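Local coordinates for protein uroporphyrin-III C-methyltransferase (Thermus thermophilus, PDB 1VE2) that probably methylates uroporphyrinogen III with S-adenosyl-L-methionine as methyl donor, a step in tetrapyrrole biosynthesis, at residues Tyr6-Gly11 with Leu23-Val28; Gly13-Leu18 with Leu43-Gly48; Ala73-Gly78 with Ala105-Glu110; Gly120-Leu125 with Leu215-Lys220; Thr180-Leu185 with Pro204-Gly209. All coordinates share one frame; numbering follows the deposited sequence.

Interaction 1. Residues Tyr6-Gly11 with Leu23-Val28; sequences YLVGAG and LRVLEV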
# COMPACT_ATOMS: atom_id res chain seq x y z
N TYR A 6 14.88 13.39 -1.17
CA TYR A 6 13.52 12.88 -1.08
C TYR A 6 13.55 11.45 -1.59
O TYR A 6 14.10 11.19 -2.66
CB TYR A 6 12.58 13.68 -1.98
CG TYR A 6 12.24 15.06 -1.48
CD1 TYR A 6 11.18 15.27 -0.61
CD2 TYR A 6 12.99 16.17 -1.90
CE1 TYR A 6 10.86 16.55 -0.16
CE2 TYR A 6 12.67 17.46 -1.45
CZ TYR A 6 11.61 17.64 -0.58
OH TYR A 6 11.28 18.90 -0.14
N LEU A 7 13.01 10.51 -0.81
CA LEU A 7 12.93 9.12 -1.28
C LEU A 7 11.49 9.08 -1.78
O LEU A 7 10.54 9.12 -0.99
CB LEU A 7 13.16 8.13 -0.13
CG LEU A 7 14.50 8.28 0.61
CD1 LEU A 7 14.67 7.10 1.57
CD2 LEU A 7 15.68 8.32 -0.38
N VAL A 8 11.35 9.01 -3.10
CA VAL A 8 10.04 9.07 -3.76
C VAL A 8 9.50 7.80 -4.39
O VAL A 8 10.20 7.11 -5.12
CB VAL A 8 10.07 10.16 -4.87
CG1 VAL A 8 8.67 10.35 -5.49
CG2 VAL A 8 10.61 11.46 -4.29
N GLY A 9 8.23 7.52 -4.10
CA GLY A 9 7.57 6.37 -4.68
C GLY A 9 6.94 6.76 -6.01
O GLY A 9 6.24 7.77 -6.10
N ALA A 10 7.19 5.97 -7.05
CA ALA A 10 6.64 6.26 -8.37
C ALA A 10 5.32 5.55 -8.62
O ALA A 10 4.70 5.73 -9.67
CB ALA A 10 7.65 5.86 -9.46
N GLY A 11 4.87 4.75 -7.66
CA GLY A 11 3.62 4.03 -7.86
C GLY A 11 3.93 2.79 -8.68
O GLY A 11 5.08 2.59 -9.08
N LEU A 23 4.53 14.44 -7.36
CA LEU A 23 4.57 15.30 -8.54
C LEU A 23 5.38 16.56 -8.26
O LEU A 23 6.24 16.94 -9.06
CB LEU A 23 3.15 15.71 -8.95
CG LEU A 23 2.21 14.64 -9.49
CD1 LEU A 23 0.81 15.22 -9.64
CD2 LEU A 23 2.73 14.13 -10.83
N ARG A 24 5.12 17.20 -7.13
CA ARG A 24 5.85 18.42 -6.81
C ARG A 24 7.34 18.16 -6.70
O ARG A 24 8.15 18.91 -7.25
CB ARG A 24 5.36 19.04 -5.49
CG ARG A 24 6.14 20.31 -5.11
CD ARG A 24 5.65 20.94 -3.81
NE ARG A 24 5.95 20.13 -2.62
CZ ARG A 24 7.17 19.93 -2.13
NH1 ARG A 24 8.22 20.49 -2.72
NH2 ARG A 24 7.34 19.19 -1.05
N VAL A 25 7.71 17.09 -6.00
CA VAL A 25 9.11 16.75 -5.84
C VAL A 25 9.81 16.53 -7.18
O VAL A 25 10.93 16.99 -7.37
CB VAL A 25 9.30 15.50 -4.96
CG1 VAL A 25 10.77 15.06 -4.98
CG2 VAL A 25 8.85 15.80 -3.54
N LEU A 26 9.15 15.82 -8.10
CA LEU A 26 9.75 15.56 -9.40
C LEU A 26 9.92 16.83 -10.23
O LEU A 26 10.68 16.85 -11.19
CB LEU A 26 8.92 14.54 -10.18
CG LEU A 26 8.92 13.13 -9.57
CD1 LEU A 26 8.15 12.16 -10.46
CD2 LEU A 26 10.36 12.66 -9.41
N GLU A 27 9.21 17.88 -9.85
CA GLU A 27 9.32 19.15 -10.57
C GLU A 27 10.50 19.97 -10.05
O GLU A 27 11.23 20.57 -10.82
CB GLU A 27 8.05 19.97 -10.40
CG GLU A 27 6.80 19.25 -10.82
CD GLU A 27 5.58 20.13 -10.75
OE1 GLU A 27 5.31 20.72 -9.68
OE2 GLU A 27 4.87 20.23 -11.78
N VAL A 28 10.67 19.98 -8.73
CA VAL A 28 11.73 20.75 -8.10
C VAL A 28 13.09 20.05 -7.98
O VAL A 28 14.12 20.71 -8.03
CB VAL A 28 11.29 21.25 -6.70
CG1 VAL A 28 9.99 22.02 -6.81
CG2 VAL A 28 11.12 20.07 -5.75
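Tyr6 lays one face of its ring against Val25, whose CG2 stands 4.0 Å from the ring centroid of Tyr6 and 20° from the ring normal, a CH-pi contact offset toward the rim. The apolar contacts centre on the other methyl of the valine. Val25 CG1 is anti to its backbone N (chi1 172°), which lets it settle between the two strand side chains: it lies 3.8 Å from Tyr6 CB and 3.7 Å from Val8 CG2. Short branched residues suit this place, since the valine of the helix and the valine of the strand can slide past each other in opposite directions. Strand 6-9 and helix 23-28 form the first half of a beta-alpha-beta crossover at the start of the chain, in the parallel sheet, their axes 9.6 Å apart at an angle of 127°. An alanine in place of Tyr6 would probably leave Val25 CG2 without its aromatic surface and Lys4 NZ without its hydroxyl partner. Arg24, bent at chi3, brings NH2 only to 4.1 Å from Tyr6 OH, near but not bonded; the hydroxyl's hydrogen bond goes to Lys4 NZ. On the strand's flanks, backbone bonds tie Tyr6 to Val81 and Arg83, and Leu7 to Glu110 and Val112.

Interaction 2. Residues Gly13-Leu18 with Leu43-Gly48; sequences GGPEHL and LALAKG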
# COMPACT_ATOMS: atom_id res chain seq x y z
N GLY A 13 2.54 1.99 -11.73
CA GLY A 13 2.44 2.16 -13.16
C GLY A 13 2.55 3.58 -13.70
O GLY A 13 3.54 4.26 -13.47
N GLY A 14 1.52 4.00 -14.43
CA GLY A 14 1.50 5.32 -15.03
C GLY A 14 1.54 6.47 -14.04
O GLY A 14 1.28 6.28 -12.85
N PRO A 15 1.83 7.69 -14.52
CA PRO A 15 1.90 8.87 -13.65
C PRO A 15 0.59 9.28 -12.99
O PRO A 15 0.60 10.06 -12.04
CB PRO A 15 2.46 9.95 -14.58
CG PRO A 15 1.92 9.56 -15.92
CD PRO A 15 2.10 8.05 -15.93
N GLU A 16 -0.53 8.75 -13.47
CA GLU A 16 -1.82 9.10 -12.89
C GLU A 16 -1.93 8.59 -11.45
O GLU A 16 -2.76 9.08 -10.67
CB GLU A 16 -2.97 8.53 -13.72
CG GLU A 16 -3.11 7.03 -13.61
CD GLU A 16 -3.88 6.44 -14.75
OE1 GLU A 16 -4.99 6.93 -15.05
OE2 GLU A 16 -3.37 5.47 -15.36
N HIS A 17 -1.11 7.60 -11.10
CA HIS A 17 -1.12 7.05 -9.75
C HIS A 17 -0.09 7.71 -8.83
O HIS A 17 0.02 7.35 -7.65
CB HIS A 17 -0.91 5.54 -9.77
CG HIS A 17 -1.99 4.81 -10.51
ND1 HIS A 17 -3.31 4.83 -10.10
CD2 HIS A 17 -1.97 4.12 -11.67
CE1 HIS A 17 -4.05 4.18 -10.97
NE2 HIS A 17 -3.26 3.73 -11.94
N LEU A 18 0.68 8.66 -9.36
CA LEU A 18 1.64 9.40 -8.55
C LEU A 18 0.82 10.24 -7.57
O LEU A 18 -0.29 10.62 -7.90
CB LEU A 18 2.45 10.38 -9.41
CG LEU A 18 3.65 9.87 -10.20
CD1 LEU A 18 4.21 10.99 -11.08
CD2 LEU A 18 4.71 9.38 -9.21
N LEU A 43 8.86 9.33 -15.49
CA LEU A 43 10.15 9.98 -15.71
C LEU A 43 9.97 11.31 -16.47
O LEU A 43 10.62 12.30 -16.16
CB LEU A 43 11.10 9.06 -16.51
CG LEU A 43 11.51 7.75 -15.81
CD1 LEU A 43 12.40 6.93 -16.75
CD2 LEU A 43 12.26 8.07 -14.52
N ALA A 44 9.06 11.31 -17.44
CA ALA A 44 8.80 12.50 -18.24
C ALA A 44 8.40 13.72 -17.40
O ALA A 44 8.60 14.86 -17.83
CB ALA A 44 7.73 12.20 -19.27
N LEU A 45 7.85 13.48 -16.22
CA LEU A 45 7.45 14.58 -15.35
C LEU A 45 8.59 15.17 -14.52
O LEU A 45 8.44 16.22 -13.89
CB LEU A 45 6.32 14.13 -14.43
CG LEU A 45 4.97 14.03 -15.15
CD1 LEU A 45 3.99 13.17 -14.35
CD2 LEU A 45 4.42 15.45 -15.34
N ALA A 46 9.74 14.50 -14.52
CA ALA A 46 10.89 15.00 -13.78
C ALA A 46 11.54 16.12 -14.59
O ALA A 46 11.87 15.94 -15.76
CB ALA A 46 11.88 13.88 -13.53
N LYS A 47 11.71 17.29 -13.98
CA LYS A 47 12.32 18.41 -14.70
C LYS A 47 13.79 18.61 -14.37
O LYS A 47 14.40 19.60 -14.78
CB LYS A 47 11.52 19.68 -14.44
CG LYS A 47 10.19 19.65 -15.18
CD LYS A 47 9.36 20.89 -14.97
CE LYS A 47 8.10 20.82 -15.84
NZ LYS A 47 7.15 21.92 -15.53
N GLY A 48 14.36 17.68 -13.62
CA GLY A 48 15.76 17.76 -13.27
C GLY A 48 16.54 16.75 -14.09
O GLY A 48 16.01 16.17 -15.03
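Leu45 pushes its CD1 methyl against two side chains of the facing loop, lying 3.6 Å from Pro15 CB and 3.9 Å from Leu18 CD1. CG of Leu45 lies beside the backbone N, anti to the carbonyl carbon (chi1 -76°), which points the chain at the facing loop; the CA atoms of Leu45 and Pro15 remain 8.1 Å apart. Leu18 and Leu45 run past each other in opposite directions, meeting methyl to methyl.

Segment 13-18 belongs to the glycine-rich loop after the first strand, a feature of the precorrin methyltransferase family. Here it folds into a short 3-10 turn, in which Leu18 N bonds to Pro15 O at 3.0 Å; proline suits the first position of such a turn because its fixed phi matches and no N-H is needed. On the other side, a type I beta turn from Leu43 to Ala46, closed by Ala46 N to Leu43 O at 2.9 Å, presents Leu45. Leu23 of helix 20-28 packs on both Leu18 and Leu45, and backbone atoms of Glu16 and Leu18 hydrogen-bond to the second subunit. No polar group crosses between the segments, and only 83 Å² is buried. The join therefore depends on methyl and methylene contacts, which have little directional preference, while the backbone bonds of each turn set the shape.

Interaction 3. Residues Ala73-Gly78 with Ala105-Glu110; sequences ALAREG and AGIPFE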
# COMPACT_ATOMS: atom_id res chain seq x y z
N ALA A 73 26.39 12.69 -1.22
CA ALA A 73 27.31 13.63 -1.84
C ALA A 73 26.55 14.83 -2.42
O ALA A 73 26.90 15.98 -2.17
CB ALA A 73 28.12 12.94 -2.94
N LEU A 74 25.50 14.55 -3.19
CA LEU A 74 24.69 15.60 -3.80
C LEU A 74 24.09 16.57 -2.80
O LEU A 74 24.11 17.78 -3.03
CB LEU A 74 23.58 14.98 -4.65
CG LEU A 74 24.06 14.38 -5.97
CD1 LEU A 74 22.98 13.49 -6.58
CD2 LEU A 74 24.44 15.51 -6.92
N ALA A 75 23.56 16.05 -1.70
CA ALA A 75 22.95 16.89 -0.68
C ALA A 75 24.00 17.78 -0.00
O ALA A 75 23.72 18.93 0.35
CB ALA A 75 22.25 16.02 0.37
N ARG A 76 25.19 17.25 0.20
CA ARG A 76 26.25 18.02 0.83
C ARG A 76 26.75 19.13 -0.09
O ARG A 76 27.32 20.11 0.36
CB ARG A 76 27.38 17.09 1.27
CG ARG A 76 27.02 16.29 2.53
CD ARG A 76 28.06 15.27 2.92
NE ARG A 76 27.79 14.73 4.25
CZ ARG A 76 28.32 13.61 4.73
NH1 ARG A 76 29.16 12.90 3.99
NH2 ARG A 76 28.02 13.20 5.96
N GLU A 77 26.51 18.95 -1.39
CA GLU A 77 26.89 19.96 -2.39
C GLU A 77 25.84 21.07 -2.33
O GLU A 77 25.98 22.10 -2.98
CB GLU A 77 26.90 19.35 -3.79
CG GLU A 77 28.17 18.58 -4.14
CD GLU A 77 28.08 17.90 -5.49
OE1 GLU A 77 27.44 18.48 -6.40
OE2 GLU A 77 28.66 16.80 -5.66
N GLY A 78 24.80 20.83 -1.54
CA GLY A 78 23.73 21.81 -1.38
C GLY A 78 22.56 21.65 -2.34
O GLY A 78 21.73 22.54 -2.46
N ALA A 105 24.08 10.14 8.32
CA ALA A 105 25.01 11.08 7.69
C ALA A 105 24.64 12.52 8.00
O ALA A 105 25.36 13.45 7.64
CB ALA A 105 25.03 10.86 6.17
N GLY A 106 23.51 12.71 8.68
CA GLY A 106 23.05 14.04 9.03
C GLY A 106 22.48 14.81 7.85
O GLY A 106 22.53 16.04 7.82
N ILE A 107 21.94 14.09 6.88
CA ILE A 107 21.37 14.70 5.68
C ILE A 107 19.86 14.86 5.79
O ILE A 107 19.14 13.90 6.08
CB ILE A 107 21.65 13.84 4.42
CG1 ILE A 107 23.16 13.63 4.26
CG2 ILE A 107 21.07 14.50 3.18
CD1 ILE A 107 23.95 14.92 4.15
N PRO A 108 19.34 16.09 5.59
CA PRO A 108 17.89 16.25 5.69
C PRO A 108 17.20 15.41 4.61
O PRO A 108 17.65 15.39 3.46
CB PRO A 108 17.69 17.76 5.47
CG PRO A 108 18.97 18.34 6.01
CD PRO A 108 20.01 17.39 5.44
N PHE A 109 16.14 14.70 4.97
CA PHE A 109 15.43 13.89 3.99
C PHE A 109 13.96 13.72 4.34
O PHE A 109 13.56 13.88 5.49
CB PHE A 109 16.09 12.51 3.85
CG PHE A 109 15.81 11.58 5.00
CD1 PHE A 109 14.73 10.70 4.95
CD2 PHE A 109 16.60 11.61 6.14
CE1 PHE A 109 14.44 9.85 6.03
CE2 PHE A 109 16.32 10.77 7.23
CZ PHE A 109 15.24 9.89 7.17
N GLU A 110 13.16 13.42 3.32
CA GLU A 110 11.73 13.17 3.49
C GLU A 110 11.38 11.99 2.62
O GLU A 110 11.98 11.79 1.56
CB GLU A 110 10.89 14.38 3.06
CG GLU A 110 11.05 15.61 3.91
CD GLU A 110 10.03 16.69 3.57
OE1 GLU A 110 10.24 17.84 4.00
OE2 GLU A 110 9.03 16.39 2.89
O HOH W 1 26.66 16.16 6.12
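Both segments come off the C-terminal end of a helix through a Schellman motif, at Gly78 and Gly106, and their backbones are nearest where Ala75 CA and Ile107 CA lie 6.9 Å apart. The positive phi of each glycine is the usual way out of such a helix end. Ala75 and Ile107 meet tightly, with CB of Ala75 only 3.4 Å from CG2 of Ile107, closer than ordinary van der Waals contact; alanine suits a place with so little depth. Ile107 uses both branches: CG2, anti to the backbone N, meets the alanine, while CD1 lies 3.7 Å from Arg76 CG, where the two side chains cross at about a right angle. Val5 of strand 4-9 packs against both Ala75 and Ile107; the contact lies by the beginning of that strand in the parallel sheet, between helix 64-76 and the link from helix 95-105 to strand 109-112.

Beside this apolar patch the long, extended side chain of Arg76 spans the gap. Its NH2 donates to Ala105 O at 3.2 Å, reaching a lone pair in the carbonyl plane (C=O...N angle 126°). The bond is bent, 138° at the hydrogen, and the carbonyl oxygen sits 24° out of the guanidinium plane. A water accepts from Arg76 NE at 2.6 Å and gives a weak bond to Ala105 O. Because Ala105 O belongs to a helix C-terminus, where carbonyls probably carry the negative end of the helix dipole, a guanidinium is a fitting electrostatic partner, and Arg76, exposed at this end, also reaches the acceptor through a water.

Interaction 4. Residues Gly120-Leu125 with Leu215-Lys220; sequences GALSAL and LLVVGK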
# COMPACT_ATOMS: atom_id res chain seq x y z
N GLY A 120 -1.31 -1.95 -4.44
CA GLY A 120 -1.80 -0.90 -5.31
C GLY A 120 -2.23 -1.39 -6.67
O GLY A 120 -3.28 -0.99 -7.18
N ALA A 121 -1.43 -2.27 -7.27
CA ALA A 121 -1.76 -2.81 -8.59
C ALA A 121 -3.05 -3.62 -8.54
O ALA A 121 -3.91 -3.48 -9.40
CB ALA A 121 -0.61 -3.69 -9.10
N LEU A 122 -3.17 -4.47 -7.53
CA LEU A 122 -4.37 -5.29 -7.38
C LEU A 122 -5.61 -4.41 -7.23
O LEU A 122 -6.65 -4.68 -7.83
CB LEU A 122 -4.21 -6.22 -6.18
CG LEU A 122 -3.03 -7.19 -6.30
CD1 LEU A 122 -2.84 -7.94 -5.00
CD2 LEU A 122 -3.29 -8.17 -7.43
N SER A 123 -5.52 -3.36 -6.42
CA SER A 123 -6.67 -2.47 -6.24
C SER A 123 -7.01 -1.79 -7.56
O SER A 123 -8.18 -1.60 -7.89
CB SER A 123 -6.39 -1.41 -5.17
OG SER A 123 -6.27 -2.00 -3.88
N ALA A 124 -5.99 -1.41 -8.33
CA ALA A 124 -6.24 -0.75 -9.61
C ALA A 124 -7.08 -1.64 -10.52
O ALA A 124 -7.86 -1.15 -11.34
CB ALA A 124 -4.93 -0.38 -10.29
N LEU A 125 -6.92 -2.95 -10.37
CA LEU A 125 -7.68 -3.90 -11.17
C LEU A 125 -8.99 -4.26 -10.48
O LEU A 125 -9.74 -5.12 -10.95
CB LEU A 125 -6.87 -5.17 -11.43
CG LEU A 125 -5.68 -4.99 -12.37
CD1 LEU A 125 -4.90 -6.29 -12.49
CD2 LEU A 125 -6.17 -4.54 -13.73
N LEU A 215 3.36 -10.35 -10.41
CA LEU A 215 2.87 -10.54 -9.05
C LEU A 215 2.12 -11.85 -8.99
O LEU A 215 1.56 -12.31 -9.98
CB LEU A 215 1.88 -9.44 -8.66
CG LEU A 215 2.26 -7.96 -8.60
CD1 LEU A 215 1.02 -7.14 -8.27
CD2 LEU A 215 3.34 -7.76 -7.55
N LEU A 216 2.09 -12.44 -7.80
CA LEU A 216 1.38 -13.68 -7.57
C LEU A 216 0.49 -13.47 -6.35
O LEU A 216 0.93 -12.89 -5.35
CB LEU A 216 2.37 -14.82 -7.29
CG LEU A 216 1.81 -16.21 -6.98
CD1 LEU A 216 2.90 -17.26 -7.20
CD2 LEU A 216 1.29 -16.28 -5.54
N VAL A 217 -0.77 -13.89 -6.45
CA VAL A 217 -1.70 -13.78 -5.34
C VAL A 217 -2.39 -15.14 -5.19
O VAL A 217 -2.97 -15.65 -6.16
CB VAL A 217 -2.78 -12.70 -5.59
CG1 VAL A 217 -3.63 -12.52 -4.34
CG2 VAL A 217 -2.13 -11.39 -6.00
N VAL A 218 -2.32 -15.72 -4.00
CA VAL A 218 -2.93 -17.02 -3.75
C VAL A 218 -3.82 -17.01 -2.50
O VAL A 218 -3.53 -16.31 -1.52
CB VAL A 218 -1.83 -18.11 -3.65
CG1 VAL A 218 -0.81 -17.75 -2.58
CG2 VAL A 218 -2.46 -19.48 -3.37
N GLY A 219 -4.91 -17.77 -2.55
CA GLY A 219 -5.82 -17.83 -1.43
C GLY A 219 -7.27 -17.87 -1.89
O GLY A 219 -7.57 -17.57 -3.04
N LYS A 220 -8.16 -18.24 -0.98
CA LYS A 220 -9.59 -18.33 -1.28
C LYS A 220 -10.18 -17.06 -1.90
O LYS A 220 -11.13 -17.14 -2.68
CB LYS A 220 -10.37 -18.69 -0.02
CG LYS A 220 -10.07 -20.08 0.53
CD LYS A 220 -10.87 -20.37 1.79
CE LYS A 220 -10.63 -21.78 2.28
NZ LYS A 220 -11.43 -22.09 3.50
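Ser123 OG is gripped by two partners, Val119 O and Asp88 OD1 of the second subunit, while Ala121 and Leu122 of the same helix turn to Leu215 and Val217 of the strand. These four side chains are buried and carry the whole contact. Leu122 and Val217 reach toward each other tip to tip: both leucine methyls straddle one valine methyl, Leu122 CD1 and CD2 each standing 3.7 Å from Val217 CG2. With CG1 anti to the backbone N (chi1 -174°), it is CG2 of Val217 that is turned to the helix. Beside this pair, Leu215 CD1 comes to 3.9 Å from Ala121 CB, where the alanine's small side chain admits a long leucine. Alternation along the strand does the sorting: Leu215 and Val217 face the helix, while Leu216 points away and packs on Leu168 and Leu172 of helix 168-173. The helix thus packs on part of one face of the mixed sheet. Leu185 of the neighbouring strand touches Leu122 and Val217, extending the apolar layer. With no hydrogen bond across them, the join between these segments rests on buried hydrocarbon, which has little directional preference, while Ser123 OG, bonded to Val119 O as well, makes its link to the second subunit.

Interaction 5. Residues Thr180-Leu185 with Pro204-Gly209; sequences TPLALL and PGLGEG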
# COMPACT_ATOMS: atom_id res chain seq x y z
N THR A 180 -6.16 -24.45 -4.24
CA THR A 180 -6.33 -23.03 -3.94
C THR A 180 -6.20 -22.12 -5.15
O THR A 180 -5.24 -22.21 -5.92
CB THR A 180 -5.32 -22.57 -2.87
OG1 THR A 180 -5.45 -23.39 -1.71
CG2 THR A 180 -5.58 -21.12 -2.49
N PRO A 181 -7.18 -21.21 -5.34
CA PRO A 181 -7.16 -20.27 -6.47
C PRO A 181 -5.87 -19.45 -6.44
O PRO A 181 -5.43 -19.02 -5.38
CB PRO A 181 -8.39 -19.42 -6.22
CG PRO A 181 -9.33 -20.39 -5.59
CD PRO A 181 -8.45 -21.12 -4.61
N LEU A 182 -5.27 -19.26 -7.61
CA LEU A 182 -4.04 -18.50 -7.73
C LEU A 182 -4.07 -17.59 -8.96
O LEU A 182 -4.57 -17.97 -10.02
CB LEU A 182 -2.84 -19.45 -7.83
CG LEU A 182 -1.44 -18.82 -7.84
CD1 LEU A 182 -0.44 -19.79 -7.26
CD2 LEU A 182 -1.06 -18.43 -9.26
N ALA A 183 -3.54 -16.38 -8.80
CA ALA A 183 -3.51 -15.42 -9.88
C ALA A 183 -2.09 -14.95 -10.16
O ALA A 183 -1.28 -14.79 -9.25
CB ALA A 183 -4.39 -14.23 -9.55
N LEU A 184 -1.78 -14.76 -11.44
CA LEU A 184 -0.46 -14.28 -11.85
C LEU A 184 -0.72 -13.00 -12.63
O LEU A 184 -1.39 -13.01 -13.66
CB LEU A 184 0.23 -15.32 -12.74
CG LEU A 184 0.59 -16.65 -12.08
CD1 LEU A 184 1.21 -17.59 -13.11
CD2 LEU A 184 1.55 -16.42 -10.92
N LEU A 185 -0.21 -11.88 -12.13
CA LEU A 185 -0.43 -10.60 -12.78
C LEU A 185 0.87 -9.93 -13.15
O LEU A 185 1.66 -9.54 -12.28
CB LEU A 185 -1.25 -9.68 -11.86
CG LEU A 185 -2.51 -10.29 -11.25
CD1 LEU A 185 -2.15 -11.15 -10.05
CD2 LEU A 185 -3.46 -9.18 -10.82
N PRO A 204 4.04 -25.42 -12.68
CA PRO A 204 4.61 -24.15 -13.13
C PRO A 204 4.06 -23.72 -14.49
O PRO A 204 4.24 -22.57 -14.91
CB PRO A 204 6.11 -24.44 -13.20
CG PRO A 204 6.30 -25.63 -12.31
CD PRO A 204 5.09 -26.45 -12.63
N GLY A 205 3.41 -24.65 -15.18
CA GLY A 205 2.86 -24.35 -16.49
C GLY A 205 2.16 -23.01 -16.60
O GLY A 205 2.48 -22.20 -17.46
N LEU A 206 1.19 -22.78 -15.71
CA LEU A 206 0.42 -21.54 -15.69
C LEU A 206 1.31 -20.30 -15.76
O LEU A 206 0.87 -19.24 -16.22
CB LEU A 206 -0.44 -21.48 -14.42
CG LEU A 206 -1.35 -20.26 -14.23
CD1 LEU A 206 -2.41 -20.24 -15.32
CD2 LEU A 206 -2.00 -20.32 -12.86
N GLY A 207 2.55 -20.43 -15.31
CA GLY A 207 3.47 -19.30 -15.33
C GLY A 207 4.27 -19.15 -16.61
O GLY A 207 3.99 -18.26 -17.42
N GLU A 208 5.26 -20.02 -16.79
CA GLU A 208 6.14 -20.01 -17.95
C GLU A 208 5.52 -19.34 -19.17
O GLU A 208 4.51 -19.81 -19.70
CB GLU A 208 6.55 -21.45 -18.31
CG GLU A 208 7.57 -21.55 -19.43
CD GLU A 208 8.02 -22.97 -19.69
OE1 GLU A 208 7.16 -23.82 -20.04
OE2 GLU A 208 9.23 -23.25 -19.55
N GLY A 209 6.13 -18.24 -19.61
CA GLY A 209 5.62 -17.51 -20.75
C GLY A 209 5.13 -16.14 -20.36
O GLY A 209 4.99 -15.25 -21.20
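In the mixed sheet, strands 194-199 and 214-218 flank strand 181-186, and the connection between them passes across that middle strand; this contact is where it does so. Leu184, whose CG is anti to the carbonyl carbon (chi1 -65°), drives CD1 up into the loop backbone. That one methyl lies 3.5 Å from Leu206 O, 3.6 Å from Gly207 CA and 3.9 Å from Leu206 CG. Glycine suits this point chiefly because a beta carbon would be crowded by Pro204 O; its CA is left to meet the methyl.

Leu206 supplies the loop's apolar side chain. With CG anti to the backbone N (chi1 -179°), Leu206 reaches over the strand, its CD2 4.2 Å from Leu182 CD2 as the two leucines slide past each other in opposite directions. Leu182 and Leu184 are two residues apart on the strand and so face the same way, offering one greasy surface, whereas Ala183 between them points away. The loop holds its bend with a backbone bond from Gly207 N to Pro204 O of 2.8 Å, after a cis peptide bond that precedes Pro204. No polar bond links loop and strand. Helix 168-173 borders the same patch, with Leu172 on Leu182 and Lys169 beside Pro204; Leu216 of strand 214-218 lies next to Leu184, and Arg196 of strand 194-199 touches Leu206.

Interactions 1, 2 and 3 belong to the parallel-sheet part of the chain, interactions 4 and 5 to the mixed-sheet part. Interactions 1 and 2 adjoin, their centres 8 Å apart, through Leu26 O with Lys47 N at 3.0 Å; interaction 3 joins interaction 1 by neighbouring strands, Leu7 N lying 2.9 Å from Glu110 O. Interactions 4 and 5 likewise share a sheet, with Val217 O 2.8 Å from Ala183 N. Among these contacts, 2 and 4 come nearest across the two parts, closest atoms about 5 Å apart, and both touch the second subunit. In this family the substrates probably bind between these two parts, whereas interactions 3 and 5 lie at far ends, centres 44 Å apart.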